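PDB 4J6O: metallophosphoesterase from Clostridium thermocellum, which probably removes 2',3' phosphates from RNA ends as the manganese-binding phosphatase domain of the bacterial Pnkp-Hen1 RNA repair system. Local coordinates for residues V45-T53 and E75-S86; L90-L101 and V133-Y144. All coordinates share one frame; numbering follows the deposited sequence.

Overall arrangement
Both contacts are largely buried, and they share a neighbourhood: Met81 and Val84 of helix 73-86, which belongs to interaction 1, pack on Phe136 of interaction 2, and Met81 also meets Val133. Interaction 1 lies farther from the centre of the chain, where strand 50-53 and the turn before it pack on helix 73-86; its chemistry is mixed, with a salt-bridge network at one end, a row of waters and a methionine-leucine-valine patch. Interaction 2 sits deeper, near the manganese, and joins strand 89-91 and helix 95-104 to helix 127-138 and strand 143-146. Its direct contacts are almost wholly apolar, and the polar links between its segments run through water.

Interaction 1: residues V45-T53 and E75-S86; sequences VGSGKYRVT and EVLKLVMGMVKS
Tyr50 OH donates a very short hydrogen bond to Glu75 OE1, 2.5 Å away in one of two Glu75 conformers, with the carboxylate oxygen near the ring plane, at its edge. The ring and carboxylate planes stand 76° apart. In this conformer the same oxygen forms a salt bridge with Lys49 NZ at 3.4 Å, and that ammonium also donates to Tyr50 OH. Lys49 reaches this spot by an extended chain that bends only at its last torsion (chi4 -56°), its CG lying over one face of the Tyr50 ring. Lys78 extends the network through a weak hydrogen bond within a salt bridge to Glu75 OE2; beyond it Glu125 pairs with Lys78 NZ and Phe129 makes a cation-pi contact.

Between strand and helix, waters do much of the bridging. Water 4 accepts from Tyr50 N and lies 2.8 Å from Lys78 O, while water 6 joins Val52 O to Ser86 OG. Ser47 lies close against the helix: its O is 3.3 Å from Gly82 CA, and its CB rests on Met81 CB, with Glu132 bonding its hydroxyl.

The apolar part follows. Leu79 CD1 touches both Tyr50 CB and Val52 CG2, 3.6 Å from each, and Met83 CG comes against Val52 CG2 at 3.6 Å. Leu79 also touches Leu27 and Leu31 of helix 24-33. Strand 50-53 pairs with 37-40, and the arrangement is a two-stranded antiparallel hairpin that packs through strand 50-53 on a helix of the calcineurin-like alpha/beta phosphoesterase fold, the strand crossing the helix at -53°.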
loop_
_atom_site.group_PDB
_atom_site.type_symbol
_atom_site.label_atom_id
_atom_site.label_comp_id
_atom_site.label_asym_id
_atom_site.label_seq_id
_atom_site.Cartn_x
_atom_site.Cartn_y
_atom_site.Cartn_z
ATOM N N VAL A 45 -15.415 17.582 2.501
ATOM C CA VAL A 45 -15.834 16.431 3.295
ATOM C C VAL A 45 -15.489 15.071 2.656
ATOM O O VAL A 45 -15.540 14.914 1.442
ATOM C CB VAL A 45 -17.349 16.558 3.641
ATOM C CG1 VAL A 45 -18.121 15.316 3.277
ATOM C CG2 VAL A 45 -17.527 16.925 5.122
ATOM N N GLY A 46 -15.128 14.096 3.491
ATOM C CA GLY A 46 -14.792 12.759 3.017
ATOM C C GLY A 46 -13.619 12.814 2.064
ATOM O O GLY A 46 -12.567 13.345 2.422
ATOM N N SER A 47 -13.795 12.306 0.846
ATOM C CA SER A 47 -12.709 12.340 -0.133
ATOM C C SER A 47 -12.467 13.725 -0.746
ATOM O O SER A 47 -11.565 13.882 -1.582
ATOM C CB SER A 47 -12.898 11.279 -1.222
ATOM O OG SER A 47 -13.949 11.644 -2.095
ATOM N N GLY A 48 -13.283 14.713 -0.352
ATOM C CA GLY A 48 -13.094 16.067 -0.829
ATOM C C GLY A 48 -12.474 16.930 0.263
ATOM O O GLY A 48 -12.366 18.156 0.122
ATOM N N LYS A 49 -12.033 16.295 1.347
ATOM C CA LYS A 49 -11.509 17.011 2.498
ATOM C C LYS A 49 -10.158 17.629 2.137
ATOM O O LYS A 49 -9.818 18.710 2.604
ATOM C CB LYS A 49 -11.364 16.055 3.690
ATOM C CG LYS A 49 -11.023 16.748 4.996
ATOM C CD LYS A 49 -11.154 15.786 6.162
ATOM C CE LYS A 49 -10.980 16.473 7.533
ATOM N NZ LYS A 49 -9.687 17.196 7.624
ATOM N N TYR A 50 -9.401 16.951 1.276
ATOM C CA TYR A 50 -8.057 17.399 0.926
ATOM C C TYR A 50 -7.896 17.526 -0.596
ATOM O O TYR A 50 -8.609 16.887 -1.354
ATOM C CB TYR A 50 -7.012 16.439 1.477
ATOM C CG TYR A 50 -7.079 16.212 2.964
ATOM C CD1 TYR A 50 -6.671 17.198 3.861
ATOM C CD2 TYR A 50 -7.519 14.988 3.467
ATOM C CE1 TYR A 50 -6.692 16.964 5.225
ATOM C CE2 TYR A 50 -7.567 14.755 4.820
ATOM C CZ TYR A 50 -7.154 15.746 5.695
ATOM O OH TYR A 50 -7.196 15.492 7.045
ATOM N N ARG A 51 -6.945 18.346 -1.031
ATOM C CA ARG A 51 -6.533 18.354 -2.434
ATOM C C ARG A 51 -5.020 18.429 -2.511
ATOM O O ARG A 51 -4.399 19.310 -1.928
ATOM C CB ARG A 51 -7.177 19.499 -3.225
ATOM C CG ARG A 51 -7.156 19.240 -4.719
ATOM C CD ARG A 51 -8.050 20.243 -5.532
ATOM N NE ARG A 51 -8.445 19.649 -6.813
ATOM C CZ ARG A 51 -7.744 19.788 -7.929
ATOM N NH1 ARG A 51 -8.146 19.216 -9.058
ATOM N NH2 ARG A 51 -6.651 20.534 -7.917
ATOM N N VAL A 52 -4.430 17.491 -3.246
ATOM C CA VAL A 52 -2.972 17.378 -3.314
ATOM C C VAL A 52 -2.501 17.688 -4.730
ATOM O O VAL A 52 -3.093 17.168 -5.689
ATOM C CB VAL A 52 -2.524 15.947 -2.935
ATOM C CG1 VAL A 52 -1.003 15.939 -2.780
ATOM C CG2 VAL A 52 -3.225 15.574 -1.629
ATOM N N THR A 53 -1.446 18.508 -4.862
ATOM C CA THR A 53 -0.863 18.802 -6.169
ATOM C C THR A 53 0.652 18.731 -6.099
ATOM O O THR A 53 1.229 18.660 -5.013
ATOM C CB THR A 53 -1.317 20.189 -6.669
ATOM O OG1 THR A 53 -0.946 21.191 -5.716
ATOM C CG2 THR A 53 -2.830 20.183 -6.850
ATOM N N GLU A 75 -8.479 9.702 8.190
ATOM C CA GLU A 75 -7.821 10.816 7.520
ATOM C C GLU A 75 -6.941 10.288 6.393
ATOM O O GLU A 75 -6.935 10.876 5.304
ATOM C CB GLU A 75 -6.996 11.664 8.486
ATOM C CG GLU A 75 -7.841 12.443 9.500
ATOM C CD GLU A 75 -9.070 13.112 8.883
ATOM O OE1 GLU A 75 -8.908 13.947 7.961
ATOM O OE2 GLU A 75 -10.201 12.788 9.321
ATOM N N VAL A 76 -6.207 9.192 6.654
ATOM C CA VAL A 76 -5.454 8.563 5.577
ATOM C C VAL A 76 -6.396 8.199 4.419
ATOM O O VAL A 76 -6.106 8.429 3.257
ATOM C CB VAL A 76 -4.719 7.278 6.046
ATOM C CG1 VAL A 76 -4.115 6.526 4.870
ATOM C CG2 VAL A 76 -3.601 7.649 7.048
ATOM N N LEU A 77 -7.531 7.598 4.750
ATOM C CA LEU A 77 -8.449 7.181 3.703
ATOM C C LEU A 77 -8.957 8.374 2.908
ATOM O O LEU A 77 -8.998 8.351 1.661
ATOM C CB LEU A 77 -9.637 6.433 4.317
ATOM C CG LEU A 77 -9.316 4.978 4.619
ATOM C CD1 LEU A 77 -10.393 4.440 5.551
ATOM C CD2 LEU A 77 -9.253 4.171 3.348
ATOM N N LYS A 78 -9.334 9.425 3.611
ATOM C CA LYS A 78 -9.862 10.597 2.893
ATOM C C LYS A 78 -8.808 11.179 1.962
ATOM O O LYS A 78 -9.098 11.597 0.852
ATOM C CB LYS A 78 -10.305 11.660 3.898
ATOM C CG LYS A 78 -11.523 11.245 4.684
ATOM C CD LYS A 78 -11.806 12.181 5.823
ATOM C CE LYS A 78 -12.822 11.569 6.756
ATOM N NZ LYS A 78 -13.228 12.574 7.717
ATOM N N LEU A 79 -7.585 11.263 2.457
ATOM C CA LEU A 79 -6.505 11.843 1.680
ATOM C C LEU A 79 -6.248 10.978 0.452
ATOM O O LEU A 79 -6.200 11.484 -0.656
ATOM C CB LEU A 79 -5.241 12.027 2.534
ATOM C CG LEU A 79 -4.041 12.561 1.762
ATOM C CD1 LEU A 79 -4.323 14.030 1.458
ATOM C CD2 LEU A 79 -2.736 12.429 2.590
ATOM N N VAL A 80 -6.051 9.670 0.646
ATOM C CA VAL A 80 -5.715 8.803 -0.474
ATOM C C VAL A 80 -6.839 8.687 -1.525
ATOM O O VAL A 80 -6.591 8.761 -2.744
ATOM C CB VAL A 80 -5.338 7.382 0.030
ATOM C CG1 VAL A 80 -5.097 6.469 -1.144
ATOM C CG2 VAL A 80 -4.109 7.508 0.887
ATOM N N MET A 81 -8.071 8.577 -1.038
ATOM C CA MET A 81 -9.203 8.540 -1.965
ATOM C C MET A 81 -9.342 9.799 -2.839
ATOM O O MET A 81 -9.610 9.714 -4.047
ATOM C CB MET A 81 -10.482 8.291 -1.182
ATOM C CG MET A 81 -10.485 6.884 -0.683
ATOM S SD MET A 81 -12.075 6.498 -0.022
ATOM C CE MET A 81 -11.812 7.174 1.522
ATOM N N GLY A 82 -9.126 10.963 -2.227
ATOM C CA GLY A 82 -9.086 12.206 -2.977
ATOM C C GLY A 82 -7.971 12.279 -4.019
ATOM O O GLY A 82 -8.118 12.898 -5.067
ATOM N N MET A 83 -6.824 11.684 -3.708
ATOM C CA MET A 83 -5.698 11.692 -4.609
ATOM C C MET A 83 -5.959 10.822 -5.794
ATOM O O MET A 83 -5.586 11.161 -6.911
ATOM C CB MET A 83 -4.427 11.251 -3.854
ATOM C CG MET A 83 -4.011 12.308 -2.841
ATOM S SD MET A 83 -2.533 11.845 -1.900
ATOM C CE MET A 83 -1.336 11.930 -3.123
ATOM N N VAL A 84 -6.582 9.679 -5.546
ATOM C CA VAL A 84 -6.870 8.764 -6.636
ATOM C C VAL A 84 -7.913 9.465 -7.495
ATOM O O VAL A 84 -7.842 9.432 -8.710
ATOM C CB VAL A 84 -7.369 7.414 -6.110
ATOM C CG1 VAL A 84 -7.886 6.539 -7.235
ATOM C CG2 VAL A 84 -6.212 6.675 -5.389
ATOM N N LYS A 85 -8.854 10.147 -6.859
ATOM C CA LYS A 85 -9.947 10.788 -7.640
ATOM C C LYS A 85 -9.510 12.005 -8.482
ATOM O O LYS A 85 -10.020 12.243 -9.576
ATOM C CB LYS A 85 -11.084 11.116 -6.663
ATOM C CG LYS A 85 -12.339 11.667 -7.288
ATOM C CD LYS A 85 -13.536 11.291 -6.423
ATOM C CE LYS A 85 -14.135 12.522 -5.757
ATOM N NZ LYS A 85 -15.605 12.378 -5.466
ATOM N N SER A 86 -8.545 12.763 -7.982
ATOM C CA SER A 86 -8.053 13.953 -8.676
ATOM C C SER A 86 -7.029 13.561 -9.751
ATOM O O SER A 86 -6.575 14.406 -10.549
ATOM C CB SER A 86 -7.437 14.940 -7.664
ATOM O OG SER A 86 -6.173 14.488 -7.178
HETATM O O HOH W 1 -14.735 14.692 6.608
HETATM O O HOH W 2 -10.195 15.288 -4.313
HETATM O O HOH W 3 -6.803 14.255 -1.475
HETATM O O HOH W 4 -9.153 14.254 0.043
HETATM O O HOH W 5 -6.020 15.398 -4.110
HETATM O O HOH W 6 -4.782 16.927 -7.598
#

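Interaction 2: residues L90-L101 and V133-Y144; sequences LCVPGNHDVKLL and VKAFIDGLVSHY
Ile137 is the knob of the tightly packed part: it enters a hole formed by Asp97, Val98, Leu100 and Leu101 on helix 95-101. Its two branches divide the work. CG2, anti to the backbone N, meets Leu101 CB at 3.7 Å, and CD1 lies 3.5 Å from Asp97 O and near Leu100 CD2. Leu101 answers by spreading its methyls over the opposing helix, CD1 against Lys134 O and CD2 against Asp138 CA at 3.6 Å. The helices cross at -130°.

Next along the chain, Leu140 wedges into the turn that follows strand 90-91. Its CB and CD1 pack on Pro93, and CD2 comes 3.5 Å from Cys91 O while also lying over one face of the Phe136 ring. Cys91 CB approaches that ring obliquely, and Phe136 also packs on helix 73-86.

Gly94-Asn95-His96-Asp97, where this turn enters helix 95-101, is the GNHD signature of calcineurin-like phosphoesterases. Gly94, at the N-cap position of the helix, donates its N-H to Asp97 OD2, which also accepts from the backbone N of Asp65, a manganese ligand; this is consistent with a second-shell role for Asp97, its side chain about 8 Å from the metal.

Toward strand 143-144 water takes a share of the contact. Leu90 CD1 makes a CH-pi contact with one face of Tyr144, 4.0 Å from the centroid, and Val92 CG1 touches Tyr144 CD2. Water 7 ties Cys91 O, Val141 N and Tyr144 OH together, whereas water 8 donates to Pro93 O and Ser142 O. At the solvent side, partly exposed Lys134 and exposed Asp138 border Leu101.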
loop_
_atom_site.group_PDB
_atom_site.type_symbol
_atom_site.label_atom_id
_atom_site.label_comp_id
_atom_site.label_asym_id
_atom_site.label_seq_id
_atom_site.Cartn_x
_atom_site.Cartn_y
_atom_site.Cartn_z
ATOM N N LEU A 90 -2.320 6.545 -7.811
ATOM C CA LEU A 90 -2.963 5.253 -7.929
ATOM C C LEU A 90 -2.685 4.457 -6.637
ATOM O O LEU A 90 -1.785 4.777 -5.879
ATOM C CB LEU A 90 -2.418 4.430 -9.098
ATOM C CG LEU A 90 -2.525 4.998 -10.533
ATOM C CD1 LEU A 90 -1.760 4.126 -11.499
ATOM C CD2 LEU A 90 -3.962 5.127 -10.936
ATOM N N CYS A 91 -3.513 3.455 -6.397
ATOM C CA CYS A 91 -3.361 2.640 -5.189
ATOM C C CYS A 91 -3.599 1.183 -5.553
ATOM O O CYS A 91 -4.515 0.844 -6.366
ATOM C CB CYS A 91 -4.407 3.085 -4.160
ATOM S SG CYS A 91 -4.208 2.358 -2.483
ATOM N N VAL A 92 -2.766 0.311 -4.997
ATOM C CA VAL A 92 -2.989 -1.131 -5.126
ATOM C C VAL A 92 -3.345 -1.585 -3.727
ATOM O O VAL A 92 -3.061 -0.934 -2.712
ATOM C CB VAL A 92 -1.752 -1.890 -5.709
ATOM C CG1 VAL A 92 -1.490 -1.385 -7.119
ATOM C CG2 VAL A 92 -0.502 -1.683 -4.850
ATOM N N PRO A 93 -4.058 -2.680 -3.649
ATOM C CA PRO A 93 -4.580 -3.076 -2.360
ATOM C C PRO A 93 -3.606 -3.897 -1.519
ATOM O O PRO A 93 -2.882 -4.726 -2.022
ATOM C CB PRO A 93 -5.796 -3.947 -2.766
ATOM C CG PRO A 93 -5.314 -4.646 -4.005
ATOM C CD PRO A 93 -4.557 -3.509 -4.755
ATOM N N GLY A 94 -3.650 -3.655 -0.195
ATOM C CA GLY A 94 -2.970 -4.525 0.746
ATOM C C GLY A 94 -3.969 -5.526 1.337
ATOM O O GLY A 94 -5.208 -5.341 1.222
ATOM N N ASN A 95 -3.442 -6.541 2.019
ATOM C CA ASN A 95 -4.268 -7.537 2.652
ATOM C C ASN A 95 -5.236 -6.919 3.673
ATOM O O ASN A 95 -6.397 -7.369 3.837
ATOM C CB ASN A 95 -3.375 -8.654 3.271
ATOM C CG ASN A 95 -2.179 -8.121 4.151
ATOM O OD1 ASN A 95 -1.448 -7.114 3.861
ATOM N ND2 ASN A 95 -1.963 -8.857 5.238
ATOM N N HIS A 96 -4.753 -5.919 4.411
ATOM C CA HIS A 96 -5.600 -5.324 5.426
ATOM C C HIS A 96 -6.756 -4.588 4.790
ATOM O O HIS A 96 -7.856 -4.556 5.380
ATOM C CB HIS A 96 -4.765 -4.347 6.309
ATOM C CG HIS A 96 -3.805 -5.048 7.221
ATOM N ND1 HIS A 96 -4.005 -5.143 8.576
ATOM C CD2 HIS A 96 -2.633 -5.696 6.961
ATOM C CE1 HIS A 96 -3.018 -5.834 9.117
ATOM N NE2 HIS A 96 -2.179 -6.190 8.160
ATOM N N ASP A 97 -6.510 -3.949 3.658
ATOM C CA ASP A 97 -7.576 -3.184 2.993
ATOM C C ASP A 97 -8.711 -4.112 2.536
ATOM O O ASP A 97 -9.907 -3.819 2.751
ATOM C CB ASP A 97 -7.014 -2.442 1.768
ATOM C CG ASP A 97 -5.762 -1.564 2.131
ATOM O OD1 ASP A 97 -5.755 -0.904 3.174
ATOM O OD2 ASP A 97 -4.828 -1.583 1.323
ATOM N N VAL A 98 -8.331 -5.184 1.873
ATOM C CA VAL A 98 -9.299 -6.166 1.325
ATOM C C VAL A 98 -10.043 -6.858 2.450
ATOM O O VAL A 98 -11.251 -7.137 2.348
ATOM C CB VAL A 98 -8.575 -7.181 0.403
ATOM C CG1 VAL A 98 -9.457 -8.401 0.054
ATOM C CG2 VAL A 98 -8.149 -6.459 -0.862
ATOM N N LYS A 99 -9.335 -7.157 3.541
ATOM C CA LYS A 99 -10.034 -7.770 4.674
ATOM C C LYS A 99 -11.044 -6.777 5.253
ATOM O O LYS A 99 -12.141 -7.160 5.666
ATOM C CB LYS A 99 -9.047 -8.190 5.745
ATOM C CG LYS A 99 -9.703 -8.604 7.063
ATOM C CD LYS A 99 -8.727 -9.433 7.893
ATOM C CE LYS A 99 -9.293 -9.724 9.265
ATOM N NZ LYS A 99 -8.222 -10.155 10.200
ATOM N N LEU A 100 -10.691 -5.490 5.289
ATOM C CA LEU A 100 -11.631 -4.498 5.788
ATOM C C LEU A 100 -12.846 -4.453 4.903
ATOM O O LEU A 100 -13.975 -4.346 5.413
ATOM C CB LEU A 100 -11.009 -3.094 5.834
ATOM C CG LEU A 100 -11.995 -1.943 6.129
ATOM C CD1 LEU A 100 -12.628 -2.006 7.515
ATOM C CD2 LEU A 100 -11.282 -0.578 5.902
ATOM N N LEU A 101 -12.618 -4.499 3.585
ATOM C CA LEU A 101 -13.754 -4.517 2.631
ATOM C C LEU A 101 -14.688 -5.701 2.882
ATOM O O LEU A 101 -15.926 -5.530 2.906
ATOM C CB LEU A 101 -13.269 -4.487 1.176
ATOM C CG LEU A 101 -14.355 -4.656 0.103
ATOM C CD1 LEU A 101 -15.380 -3.595 0.246
ATOM C CD2 LEU A 101 -13.759 -4.612 -1.269
ATOM N N VAL A 133 -15.786 4.279 0.958
ATOM C CA VAL A 133 -14.577 3.499 1.274
ATOM C C VAL A 133 -14.712 2.115 0.627
ATOM O O VAL A 133 -13.785 1.599 0.032
ATOM C CB VAL A 133 -14.363 3.397 2.810
ATOM C CG1 VAL A 133 -13.341 2.322 3.161
ATOM C CG2 VAL A 133 -13.946 4.774 3.402
ATOM N N LYS A 134 -15.908 1.548 0.726
ATOM C CA LYS A 134 -16.197 0.236 0.134
ATOM C C LYS A 134 -16.027 0.261 -1.363
ATOM O O LYS A 134 -15.401 -0.626 -1.944
ATOM C CB LYS A 134 -17.623 -0.207 0.495
ATOM C CG LYS A 134 -17.783 -0.457 2.001
ATOM C CD LYS A 134 -19.250 -0.803 2.390
ATOM C CE LYS A 134 -19.689 -2.191 1.952
ATOM N NZ LYS A 134 -21.168 -2.371 2.202
ATOM N N ALA A 135 -16.545 1.310 -1.991
ATOM C CA ALA A 135 -16.446 1.447 -3.435
ATOM C C ALA A 135 -14.989 1.633 -3.839
ATOM O O ALA A 135 -14.528 1.067 -4.823
ATOM C CB ALA A 135 -17.282 2.613 -3.907
ATOM N N PHE A 136 -14.260 2.413 -3.046
ATOM C CA PHE A 136 -12.865 2.638 -3.318
ATOM C C PHE A 136 -12.051 1.354 -3.246
ATOM O O PHE A 136 -11.230 1.093 -4.115
ATOM C CB PHE A 136 -12.286 3.642 -2.337
ATOM C CG PHE A 136 -10.815 3.796 -2.449
ATOM C CD1 PHE A 136 -10.279 4.437 -3.551
ATOM C CD2 PHE A 136 -9.967 3.384 -1.424
ATOM C CE1 PHE A 136 -8.924 4.632 -3.663
ATOM C CE2 PHE A 136 -8.607 3.568 -1.536
ATOM C CZ PHE A 136 -8.086 4.175 -2.653
ATOM N N ILE A 137 -12.260 0.553 -2.211
ATOM C CA ILE A 137 -11.414 -0.589 -2.042
ATOM C C ILE A 137 -11.771 -1.639 -3.054
ATOM O O ILE A 137 -10.922 -2.387 -3.529
ATOM C CB ILE A 137 -11.506 -1.142 -0.611
ATOM C CG1 ILE A 137 -10.935 -0.113 0.372
ATOM C CG2 ILE A 137 -10.734 -2.401 -0.472
ATOM C CD1 ILE A 137 -11.045 -0.599 1.810
ATOM N N ASP A 138 -13.070 -1.714 -3.373
ATOM C CA ASP A 138 -13.535 -2.685 -4.333
ATOM C C ASP A 138 -12.997 -2.438 -5.731
ATOM O O ASP A 138 -12.885 -3.350 -6.530
ATOM C CB ASP A 138 -15.063 -2.708 -4.344
ATOM C CG ASP A 138 -15.616 -3.901 -5.102
ATOM O OD1 ASP A 138 -15.445 -5.024 -4.585
ATOM O OD2 ASP A 138 -16.204 -3.718 -6.199
ATOM N N GLY A 139 -12.639 -1.201 -6.036
ATOM C CA GLY A 139 -12.137 -0.943 -7.372
ATOM C C GLY A 139 -10.631 -1.013 -7.493
ATOM O O GLY A 139 -10.078 -0.799 -8.582
ATOM N N LEU A 140 -9.937 -1.312 -6.393
ATOM C CA LEU A 140 -8.478 -1.403 -6.483
ATOM C C LEU A 140 -8.035 -2.633 -7.293
ATOM O O LEU A 140 -8.528 -3.744 -7.094
ATOM C CB LEU A 140 -7.835 -1.413 -5.091
ATOM C CG LEU A 140 -8.144 -0.193 -4.228
ATOM C CD1 LEU A 140 -7.534 -0.358 -2.813
ATOM C CD2 LEU A 140 -7.657 1.107 -4.859
ATOM N N VAL A 141 -7.119 -2.376 -8.230
ATOM C CA VAL A 141 -6.494 -3.337 -9.133
ATOM C C VAL A 141 -5.326 -4.040 -8.403
ATOM O O VAL A 141 -4.622 -3.368 -7.645
ATOM C CB VAL A 141 -5.953 -2.548 -10.352
ATOM C CG1 VAL A 141 -5.230 -3.446 -11.318
ATOM C CG2 VAL A 141 -7.090 -1.792 -11.083
ATOM N N SER A 142 -5.144 -5.358 -8.607
ATOM C CA SER A 142 -4.120 -6.133 -7.867
ATOM C C SER A 142 -2.690 -5.583 -7.968
ATOM O O SER A 142 -1.957 -5.530 -6.971
ATOM C CB SER A 142 -4.165 -7.603 -8.312
ATOM O OG SER A 142 -3.641 -7.748 -9.619
ATOM N N HIS A 143 -2.320 -5.146 -9.161
ATOM C CA HIS A 143 -0.989 -4.561 -9.364
ATOM C C HIS A 143 -1.046 -3.762 -10.634
ATOM O O HIS A 143 -1.995 -3.841 -11.382
ATOM C CB HIS A 143 0.080 -5.646 -9.493
ATOM C CG HIS A 143 -0.063 -6.522 -10.721
ATOM N ND1 HIS A 143 -1.093 -7.441 -10.882
ATOM C CD2 HIS A 143 0.720 -6.629 -11.825
ATOM C CE1 HIS A 143 -0.908 -8.094 -12.021
ATOM N NE2 HIS A 143 0.162 -7.611 -12.627
ATOM N N TYR A 144 -0.015 -2.950 -10.857
ATOM C CA TYR A 144 0.044 -2.214 -12.108
ATOM C C TYR A 144 1.375 -2.477 -12.766
ATOM O O TYR A 144 2.392 -2.571 -12.094
ATOM C CB TYR A 144 -0.092 -0.718 -11.883
ATOM C CG TYR A 144 -1.462 -0.252 -11.516
ATOM C CD1 TYR A 144 -2.496 -0.304 -12.437
ATOM C CD2 TYR A 144 -1.734 0.255 -10.265
ATOM C CE1 TYR A 144 -3.759 0.157 -12.123
ATOM C CE2 TYR A 144 -2.992 0.730 -9.932
ATOM C CZ TYR A 144 -4.011 0.691 -10.889
ATOM O OH TYR A 144 -5.294 1.127 -10.605
HETATM O O HOH W 7 -6.305 0.396 -8.344
HETATM O O HOH W 8 -1.335 -5.149 -4.314
#